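Local coordinates for protein GNAT family acetyltransferase (Mycobacterium smegmatis, PDB 6C30) that probably transfers the acetyl group of acetyl-coenzyme A to an amine acceptor, acting as a RimJ-type N-acetyltransferase of the GNAT family, at residues Gly28-Arg33 and Gly96-Gln101; Met137-Cys142 and Ala167-Arg172; Glu152-Pro157 and Gly175-Tyr180. All blocks are in the same frame, centred on the assembly; numbering follows the deposited sequence.

Contact 1 (Gly28-Arg33 and Gly96-Gln101); sequences GLRPVR and GEFVGQ
Two strands of the N-terminal half of the GNAT sheet, 25-31 and 97-105, flank strand 88-94, and over that middle strand R30 and, just past the strand end, V32 meet F98 and Q101. The contact is loose. R30 NH2 comes to the edge of the F98 ring, near its plane, 4.4 Å from CD1, while V32 CG1 lies 4.1 Å from Q101 NE2, the two side chains crossing at about a right angle. Q101 reaches this methyl because CG turns away from its carbonyl carbon (chi1 -75°) and the chain then runs extended; its OE1 accepts W120 NE1, which fixes the amide end. V91 of the intervening strand touches R30, V32 and F98. Strand 97-105 carries a classic beta bulge, V99 and G100 both facing I92, and G100 O lies 3.9 Å above one face of F98, offset toward the rim. A water bridges the segments: it accepts from R30 NH2 (2.9 Å) and donates to G96 O (2.8 Å). The R30 guanidinium is gripped from several directions. NH1 donates to P31 O at 2.9 Å, nearly straight (159°) and within the guanidinium plane, though tilted 32° from the P31 carbonyl plane, and also pairs with D36, while NE forms a salt bridge with E93. With its rotation fixed in this way, the group offers a flat face to R33, whose CZ sits 3.5 Å above its centre; E93 and D36, and more weakly D95 of the second subunit, probably offset the paired positive charges.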
loop_
_atom_site.group_PDB
_atom_site.type_symbol
_atom_site.label_atom_id
_atom_site.label_comp_id
_atom_site.label_asym_id
_atom_site.label_seq_id
_atom_site.Cartn_x
_atom_site.Cartn_y
_atom_site.Cartn_z
ATOM N N GLY A 28 -4.784 5.288 2.125
ATOM C CA GLY A 28 -5.148 3.952 2.551
ATOM C C GLY A 28 -4.743 3.763 4.003
ATOM O O GLY A 28 -3.988 4.579 4.556
ATOM N N LEU A 29 -5.272 2.705 4.617
ATOM C CA LEU A 29 -4.888 2.276 5.972
ATOM C C LEU A 29 -4.210 0.927 5.910
ATOM O O LEU A 29 -4.669 0.037 5.199
ATOM C CB LEU A 29 -6.103 2.168 6.896
ATOM C CG LEU A 29 -7.012 3.391 7.058
ATOM C CD1 LEU A 29 -8.106 3.115 8.085
ATOM C CD2 LEU A 29 -6.182 4.607 7.473
ATOM N N ARG A 30 -3.134 0.756 6.671
ATOM C CA ARG A 30 -2.537 -0.574 6.795
ATOM C C ARG A 30 -1.912 -0.713 8.186
ATOM O O ARG A 30 -1.724 0.287 8.880
ATOM C CB ARG A 30 -1.521 -0.829 5.660
ATOM C CG ARG A 30 -0.460 0.240 5.459
ATOM C CD ARG A 30 0.682 0.067 6.437
ATOM N NE ARG A 30 1.719 1.069 6.218
ATOM C CZ ARG A 30 2.682 1.344 7.094
ATOM N NH1 ARG A 30 2.738 0.678 8.244
ATOM N NH2 ARG A 30 3.592 2.273 6.820
ATOM N N PRO A 31 -1.613 -1.953 8.618
ATOM C CA PRO A 31 -1.114 -2.129 9.993
ATOM C C PRO A 31 0.201 -1.418 10.305
ATOM O O PRO A 31 1.087 -1.360 9.462
ATOM C CB PRO A 31 -0.922 -3.645 10.098
ATOM C CG PRO A 31 -1.934 -4.212 9.139
ATOM C CD PRO A 31 -1.913 -3.246 7.970
ATOM N N VAL A 32 0.338 -0.901 11.519
ATOM C CA VAL A 32 1.647 -0.464 12.009
ATOM C C VAL A 32 2.667 -1.591 11.873
ATOM O O VAL A 32 2.327 -2.777 11.998
ATOM C CB VAL A 32 1.612 -0.012 13.499
ATOM C CG1 VAL A 32 0.803 1.268 13.682
ATOM C CG2 VAL A 32 1.085 -1.121 14.399
ATOM N N ARG A 33 3.916 -1.222 11.628
ATOM C CA ARG A 33 4.972 -2.224 11.556
ATOM C C ARG A 33 6.285 -1.633 12.040
ATOM O O ARG A 33 6.438 -0.399 12.138
ATOM C CB ARG A 33 5.103 -2.775 10.133
ATOM C CG ARG A 33 5.515 -1.741 9.113
ATOM C CD ARG A 33 5.429 -2.323 7.691
ATOM N NE ARG A 33 5.578 -1.246 6.727
ATOM C CZ ARG A 33 4.787 -1.040 5.677
ATOM N NH1 ARG A 33 3.755 -1.834 5.402
ATOM N NH2 ARG A 33 5.040 -0.008 4.896
ATOM N N GLY A 96 1.473 5.947 -0.465
ATOM C CA GLY A 96 2.335 4.916 0.088
ATOM C C GLY A 96 3.189 5.327 1.281
ATOM O O GLY A 96 3.856 4.469 1.866
ATOM N N GLU A 97 3.189 6.613 1.634
ATOM C CA GLU A 97 4.041 7.118 2.706
ATOM C C GLU A 97 3.287 7.267 4.012
ATOM O O GLU A 97 2.168 7.758 4.035
ATOM C CB GLU A 97 4.643 8.474 2.320
ATOM C CG GLU A 97 5.575 8.412 1.123
ATOM C CD GLU A 97 6.247 9.743 0.830
ATOM O OE1 GLU A 97 5.727 10.795 1.269
ATOM O OE2 GLU A 97 7.315 9.726 0.178
ATOM N N PHE A 98 3.923 6.844 5.102
ATOM C CA PHE A 98 3.425 7.102 6.456
ATOM C C PHE A 98 3.174 8.595 6.641
ATOM O O PHE A 98 4.122 9.381 6.541
ATOM C CB PHE A 98 4.470 6.603 7.461
ATOM C CG PHE A 98 4.086 6.734 8.934
ATOM C CD1 PHE A 98 3.951 5.601 9.716
ATOM C CD2 PHE A 98 3.944 7.974 9.549
ATOM C CE1 PHE A 98 3.628 5.693 11.075
ATOM C CE2 PHE A 98 3.632 8.068 10.906
ATOM C CZ PHE A 98 3.467 6.922 11.662
ATOM N N VAL A 99 1.932 8.986 6.924
ATOM C CA VAL A 99 1.652 10.396 7.217
ATOM C C VAL A 99 0.827 10.564 8.488
ATOM O O VAL A 99 0.397 11.672 8.806
ATOM C CB VAL A 99 0.919 11.119 6.046
ATOM C CG1 VAL A 99 1.812 11.189 4.789
ATOM C CG2 VAL A 99 -0.429 10.478 5.758
ATOM N N GLY A 100 0.616 9.476 9.227
ATOM C CA GLY A 100 -0.089 9.566 10.494
ATOM C C GLY A 100 -0.611 8.209 10.895
ATOM O O GLY A 100 -0.230 7.189 10.305
ATOM N N GLN A 101 -1.502 8.200 11.882
ATOM C CA GLN A 101 -2.082 6.964 12.396
ATOM C C GLN A 101 -3.576 7.085 12.555
ATOM O O GLN A 101 -4.104 8.180 12.775
ATOM C CB GLN A 101 -1.463 6.585 13.743
ATOM C CG GLN A 101 -0.058 6.013 13.641
ATOM C CD GLN A 101 0.594 5.878 14.998
ATOM O OE1 GLN A 101 1.298 6.779 15.459
ATOM N NE2 GLN A 101 0.317 4.759 15.679
HETATM O O HOH W 1 4.508 2.929 4.161
#

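Contact 2 (Met137-Cys142 and Ala167-Arg172); sequences MGLDHC and AHVGFR
With CG turned away from the carbonyl carbon in both residues (chi1 -70° in L139, -77° in F171), the two side chains approach from opposite directions, the leucine methyls lying against the ring. They reach adjacent ring carbons, CD2 of L139 3.9 Å from F171 CZ and CD1 4.1 Å from F171 CE2, with CD2 coming at the ring obliquely. CD1 also faces V169 CG2, at a looser 4.5 Å. Thus one leucine bridges the last turn of helix 160-169 and the chain just beyond it. That chain turns in a Schellman motif at G170, which takes a positive phi (125°); its N bonds back to A167 O at 3.2 Å. The turn is followed at once by F171, whose ring end comes near L139. The contact is wholly apolar and buried. In GNAT enzymes the helix corresponding to 130-143 usually follows the pyrophosphate-binding loop, and its L139 side seats here against the sheet: L139 also packs on I151 of strand 150-155 and, together with F171, on I195 of strand 186-196, while V193 of the same strand lies against F171.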
loop_
_atom_site.group_PDB
_atom_site.type_symbol
_atom_site.label_atom_id
_atom_site.label_comp_id
_atom_site.label_asym_id
_atom_site.label_seq_id
_atom_site.Cartn_x
_atom_site.Cartn_y
_atom_site.Cartn_z
ATOM N N MET A 137 -12.726 5.594 6.296
ATOM C CA MET A 137 -12.254 4.234 6.075
ATOM C C MET A 137 -12.323 3.416 7.360
ATOM O O MET A 137 -12.731 2.261 7.353
ATOM C CB MET A 137 -10.820 4.241 5.542
ATOM C CG MET A 137 -10.725 4.596 4.063
ATOM S SD MET A 137 -9.071 4.352 3.383
ATOM C CE MET A 137 -8.204 5.758 4.061
ATOM N N GLY A 138 -11.912 4.025 8.472
ATOM C CA GLY A 138 -11.962 3.342 9.749
ATOM C C GLY A 138 -13.370 2.906 10.090
ATOM O O GLY A 138 -13.603 1.761 10.500
ATOM N N LEU A 139 -14.314 3.832 9.925
ATOM C CA LEU A 139 -15.718 3.537 10.203
ATOM C C LEU A 139 -16.232 2.413 9.322
ATOM O O LEU A 139 -16.904 1.508 9.807
ATOM C CB LEU A 139 -16.582 4.786 10.016
ATOM C CG LEU A 139 -16.389 5.875 11.068
ATOM C CD1 LEU A 139 -17.186 7.112 10.681
ATOM C CD2 LEU A 139 -16.793 5.368 12.456
ATOM N N ASP A 140 -15.934 2.472 8.027
ATOM C CA ASP A 140 -16.427 1.436 7.131
ATOM C C ASP A 140 -15.893 0.073 7.552
ATOM O O ASP A 140 -16.631 -0.909 7.622
ATOM C CB ASP A 140 -16.039 1.741 5.686
ATOM C CG ASP A 140 -16.665 0.772 4.708
ATOM O OD1 ASP A 140 -17.876 0.919 4.430
ATOM O OD2 ASP A 140 -15.953 -0.132 4.223
ATOM N N HIS A 141 -14.604 0.025 7.865
ATOM C CA HIS A 141 -13.984 -1.213 8.302
ATOM C C HIS A 141 -14.585 -1.724 9.615
ATOM O O HIS A 141 -14.863 -2.913 9.764
ATOM C CB HIS A 141 -12.477 -1.009 8.453
ATOM C CG HIS A 141 -11.719 -2.281 8.624
ATOM N ND1 HIS A 141 -11.609 -3.215 7.618
ATOM C CD2 HIS A 141 -11.042 -2.784 9.684
ATOM C CE1 HIS A 141 -10.890 -4.236 8.046
ATOM N NE2 HIS A 141 -10.529 -3.999 9.296
ATOM N N CYS A 142 -14.784 -0.821 10.568
ATOM C CA CYS A 142 -15.332 -1.205 11.867
ATOM C C CYS A 142 -16.753 -1.743 11.771
ATOM O O CYS A 142 -17.106 -2.686 12.474
ATOM C CB CYS A 142 -15.302 -0.016 12.825
ATOM S SG CYS A 142 -13.654 0.319 13.491
ATOM N N ALA A 167 -17.033 16.096 13.029
ATOM C CA ALA A 167 -18.398 16.458 12.648
ATOM C C ALA A 167 -18.601 16.237 11.153
ATOM O O ALA A 167 -19.672 15.797 10.720
ATOM C CB ALA A 167 -18.690 17.898 13.020
ATOM N N HIS A 168 -17.570 16.521 10.366
ATOM C CA HIS A 168 -17.689 16.427 8.918
ATOM C C HIS A 168 -18.100 15.033 8.460
ATOM O O HIS A 168 -18.962 14.892 7.590
ATOM C CB HIS A 168 -16.379 16.825 8.241
ATOM C CG HIS A 168 -16.440 16.763 6.748
ATOM N ND1 HIS A 168 -16.850 17.830 5.977
ATOM C CD2 HIS A 168 -16.172 15.754 5.887
ATOM C CE1 HIS A 168 -16.818 17.485 4.701
ATOM N NE2 HIS A 168 -16.411 16.230 4.619
ATOM N N VAL A 169 -17.515 13.993 9.050
ATOM C CA VAL A 169 -17.813 12.642 8.583
ATOM C C VAL A 169 -19.068 12.027 9.200
ATOM O O VAL A 169 -19.500 10.966 8.762
ATOM C CB VAL A 169 -16.617 11.677 8.805
ATOM C CG1 VAL A 169 -15.400 12.183 8.063
ATOM C CG2 VAL A 169 -16.305 11.493 10.285
ATOM N N GLY A 170 -19.650 12.681 10.208
ATOM C CA GLY A 170 -20.930 12.231 10.736
ATOM C C GLY A 170 -21.009 11.958 12.226
ATOM O O GLY A 170 -22.046 11.510 12.721
ATOM N N PHE A 171 -19.939 12.228 12.961
ATOM C CA PHE A 171 -20.010 12.033 14.411
ATOM C C PHE A 171 -20.978 13.016 15.072
ATOM O O PHE A 171 -21.001 14.203 14.724
ATOM C CB PHE A 171 -18.616 12.167 15.040
ATOM C CG PHE A 171 -17.747 10.961 14.831
ATOM C CD1 PHE A 171 -17.840 9.876 15.687
ATOM C CD2 PHE A 171 -16.847 10.910 13.776
ATOM C CE1 PHE A 171 -17.048 8.748 15.493
ATOM C CE2 PHE A 171 -16.051 9.793 13.578
ATOM C CZ PHE A 171 -16.150 8.709 14.444
ATOM N N ARG A 172 -21.762 12.504 16.026
ATOM C CA ARG A 172 -22.683 13.297 16.842
ATOM C C ARG A 172 -22.099 13.597 18.212
ATOM O O ARG A 172 -21.564 12.697 18.844
ATOM C CB ARG A 172 -24.000 12.554 17.067
ATOM C CG ARG A 172 -24.778 12.174 15.831
ATOM C CD ARG A 172 -25.929 11.226 16.213
ATOM N NE ARG A 172 -25.469 9.851 16.388
ATOM C CZ ARG A 172 -25.179 9.283 17.559
ATOM N NH1 ARG A 172 -25.315 9.963 18.691
ATOM N NH2 ARG A 172 -24.758 8.024 17.588
#

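Contact 3 (Glu152-Pro157 and Gly175-Tyr180); sequences EATVRP and GLLKRY
At the corner of the 175-180 segment D189 makes a salt bridge to K178 NZ through OD2 and accepts a hydrogen bond from R179 N at OD1; nearby L176, L177 and Y180 meet T154 and P157. The meeting itself is apolar. T154 CG2 is the busiest atom, 3.8 Å from Y180 CE2 and 3.9 Å from L177 CD1, and its side chain crosses both of theirs at about a right angle. The same L177 CD1 lies over the centre of the Y180 ring, 3.6 Å above its plane, so methyl, methyl and ring form one cluster; T154 CG2 approaches the ring obliquely. A second touch joins P157 CG to L176 CD1 at 4.0 Å. L176 extends with CG opposite its backbone N (chi1 180°), then bends at chi2 (67°) toward the proline. The side chains lie near the surface, and some touch a crystal neighbour, which may influence their settings. Strands 150-155 and 172-180 do not pair with each other: strand 186-196 runs between them, antiparallel to both. The beta-alpha-beta crossover from strand 150-155 through helix 160-169 to strand 172-180, with strand 186-196 in between, is characteristic of the C-terminal half of the GNAT fold.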
loop_
_atom_site.group_PDB
_atom_site.type_symbol
_atom_site.label_atom_id
_atom_site.label_comp_id
_atom_site.label_asym_id
_atom_site.label_seq_id
_atom_site.Cartn_x
_atom_site.Cartn_y
_atom_site.Cartn_z
ATOM N N GLU A 152 -16.933 5.628 18.891
ATOM C CA GLU A 152 -16.910 6.922 19.552
ATOM C C GLU A 152 -15.528 7.549 19.468
ATOM O O GLU A 152 -14.555 6.875 19.118
ATOM C CB GLU A 152 -17.321 6.789 21.020
ATOM C CG GLU A 152 -16.318 5.986 21.842
ATOM C CD GLU A 152 -16.723 5.808 23.293
ATOM O OE1 GLU A 152 -15.828 5.550 24.120
ATOM O OE2 GLU A 152 -17.930 5.909 23.622
ATOM N N ALA A 153 -15.455 8.836 19.780
ATOM C CA ALA A 153 -14.177 9.546 19.855
ATOM C C ALA A 153 -14.269 10.620 20.917
ATOM O O ALA A 153 -15.369 11.072 21.272
ATOM C CB ALA A 153 -13.801 10.165 18.512
ATOM N N THR A 154 -13.118 11.009 21.457
ATOM C CA THR A 154 -13.073 12.091 22.432
ATOM C C THR A 154 -12.185 13.213 21.908
ATOM O O THR A 154 -11.174 12.974 21.227
ATOM C CB THR A 154 -12.582 11.605 23.817
ATOM O OG1 THR A 154 -11.334 10.916 23.668
ATOM C CG2 THR A 154 -13.599 10.657 24.425
ATOM N N VAL A 155 -12.580 14.446 22.191
ATOM C CA VAL A 155 -11.890 15.598 21.634
ATOM C C VAL A 155 -12.096 16.783 22.570
ATOM O O VAL A 155 -13.202 16.996 23.055
ATOM C CB VAL A 155 -12.405 15.901 20.196
ATOM C CG1 VAL A 155 -13.924 16.077 20.165
ATOM C CG2 VAL A 155 -11.696 17.114 19.613
ATOM N N ARG A 156 -11.036 17.525 22.868
ATOM C CA ARG A 156 -11.186 18.696 23.722
ATOM C C ARG A 156 -12.064 19.742 23.038
ATOM O O ARG A 156 -11.969 19.935 21.818
ATOM C CB ARG A 156 -9.817 19.286 24.083
ATOM C CG ARG A 156 -9.054 18.439 25.106
ATOM C CD ARG A 156 -7.684 19.028 25.432
ATOM N NE ARG A 156 -7.807 20.314 26.113
ATOM C CZ ARG A 156 -6.793 21.148 26.326
ATOM N NH1 ARG A 156 -5.574 20.841 25.896
ATOM N NH2 ARG A 156 -7.007 22.297 26.959
ATOM N N PRO A 157 -12.927 20.417 23.818
ATOM C CA PRO A 157 -13.740 21.489 23.236
ATOM C C PRO A 157 -12.873 22.525 22.536
ATOM O O PRO A 157 -13.315 23.107 21.551
ATOM C CB PRO A 157 -14.444 22.103 24.449
ATOM C CG PRO A 157 -14.498 21.002 25.459
ATOM C CD PRO A 157 -13.260 20.165 25.234
ATOM N N GLY A 175 -21.893 13.984 24.705
ATOM C CA GLY A 175 -21.712 14.454 26.063
ATOM C C GLY A 175 -20.411 15.173 26.295
ATOM O O GLY A 175 -19.593 15.297 25.386
ATOM N N LEU A 176 -20.231 15.659 27.517
ATOM C CA LEU A 176 -19.009 16.333 27.926
ATOM C C LEU A 176 -18.442 15.592 29.121
ATOM O O LEU A 176 -19.071 15.515 30.187
ATOM C CB LEU A 176 -19.269 17.806 28.265
ATOM C CG LEU A 176 -18.030 18.590 28.709
ATOM C CD1 LEU A 176 -17.038 18.737 27.559
ATOM C CD2 LEU A 176 -18.420 19.952 29.266
ATOM N N LEU A 177 -17.262 15.015 28.927
ATOM C CA LEU A 177 -16.601 14.229 29.955
ATOM C C LEU A 177 -15.695 15.143 30.766
ATOM O O LEU A 177 -14.676 15.622 30.269
ATOM C CB LEU A 177 -15.811 13.081 29.311
ATOM C CG LEU A 177 -16.557 12.299 28.237
ATOM C CD1 LEU A 177 -15.647 11.218 27.675
ATOM C CD2 LEU A 177 -17.866 11.703 28.784
ATOM N N LYS A 178 -16.085 15.425 32.003
ATOM C CA LYS A 178 -15.331 16.360 32.831
ATOM C C LYS A 178 -13.986 15.785 33.292
ATOM O O LYS A 178 -13.919 14.651 33.772
ATOM C CB LYS A 178 -16.153 16.771 34.061
ATOM C CG LYS A 178 -17.464 17.485 33.724
ATOM C CD LYS A 178 -17.249 18.819 32.999
ATOM C CE LYS A 178 -16.604 19.847 33.906
ATOM N NZ LYS A 178 -16.441 21.165 33.209
ATOM N N ARG A 179 -12.921 16.575 33.142
ATOM C CA ARG A 179 -11.601 16.216 33.680
ATOM C C ARG A 179 -11.217 14.803 33.242
ATOM O O ARG A 179 -10.762 13.989 34.044
ATOM C CB ARG A 179 -11.596 16.333 35.212
ATOM C CG ARG A 179 -11.849 17.751 35.718
ATOM C CD ARG A 179 -12.095 17.810 37.230
ATOM N NE ARG A 179 -13.288 17.065 37.633
ATOM C CZ ARG A 179 -14.530 17.535 37.556
ATOM N NH1 ARG A 179 -14.754 18.762 37.095
ATOM N NH2 ARG A 179 -15.553 16.784 37.944
ATOM N N TYR A 180 -11.420 14.518 31.961
ATOM C CA TYR A 180 -11.431 13.147 31.469
ATOM C C TYR A 180 -10.038 12.540 31.273
ATOM O O TYR A 180 -9.784 11.418 31.706
ATOM C CB TYR A 180 -12.230 13.089 30.154
ATOM C CG TYR A 180 -12.311 11.709 29.542
ATOM C CD1 TYR A 180 -12.989 10.681 30.188
ATOM C CD2 TYR A 180 -11.719 11.437 28.316
ATOM C CE1 TYR A 180 -13.061 9.416 29.628
ATOM C CE2 TYR A 180 -11.793 10.176 27.749
ATOM C CZ TYR A 180 -12.455 9.172 28.413
ATOM O OH TYR A 180 -12.513 7.918 27.835
#

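How the contacts relate
Contacts 1 and 2 lie in the core and contact 3 at the surface. Contacts 1 and 3 each span an intervening strand of the same sheet, on opposite sides of the chain's centre, with centres about 26 Å apart; contact 1 mixes charge, water and aromatic packing, whereas contact 3 joins its segments through apolar groups alone. Contact 2, helix 130-143 against the end of helix 160-169 and the chain just beyond, is purely apolar. Its segments alternate along the chain with those of contact 3, because helix 130-143, strand 150-155, helix 160-169 and strand 172-180 follow in turn. Contacts 1 and 2 touch: L29 CD1 packs 3.9 Å from M137 CB, bringing helix 130-143 against the N-terminal strands.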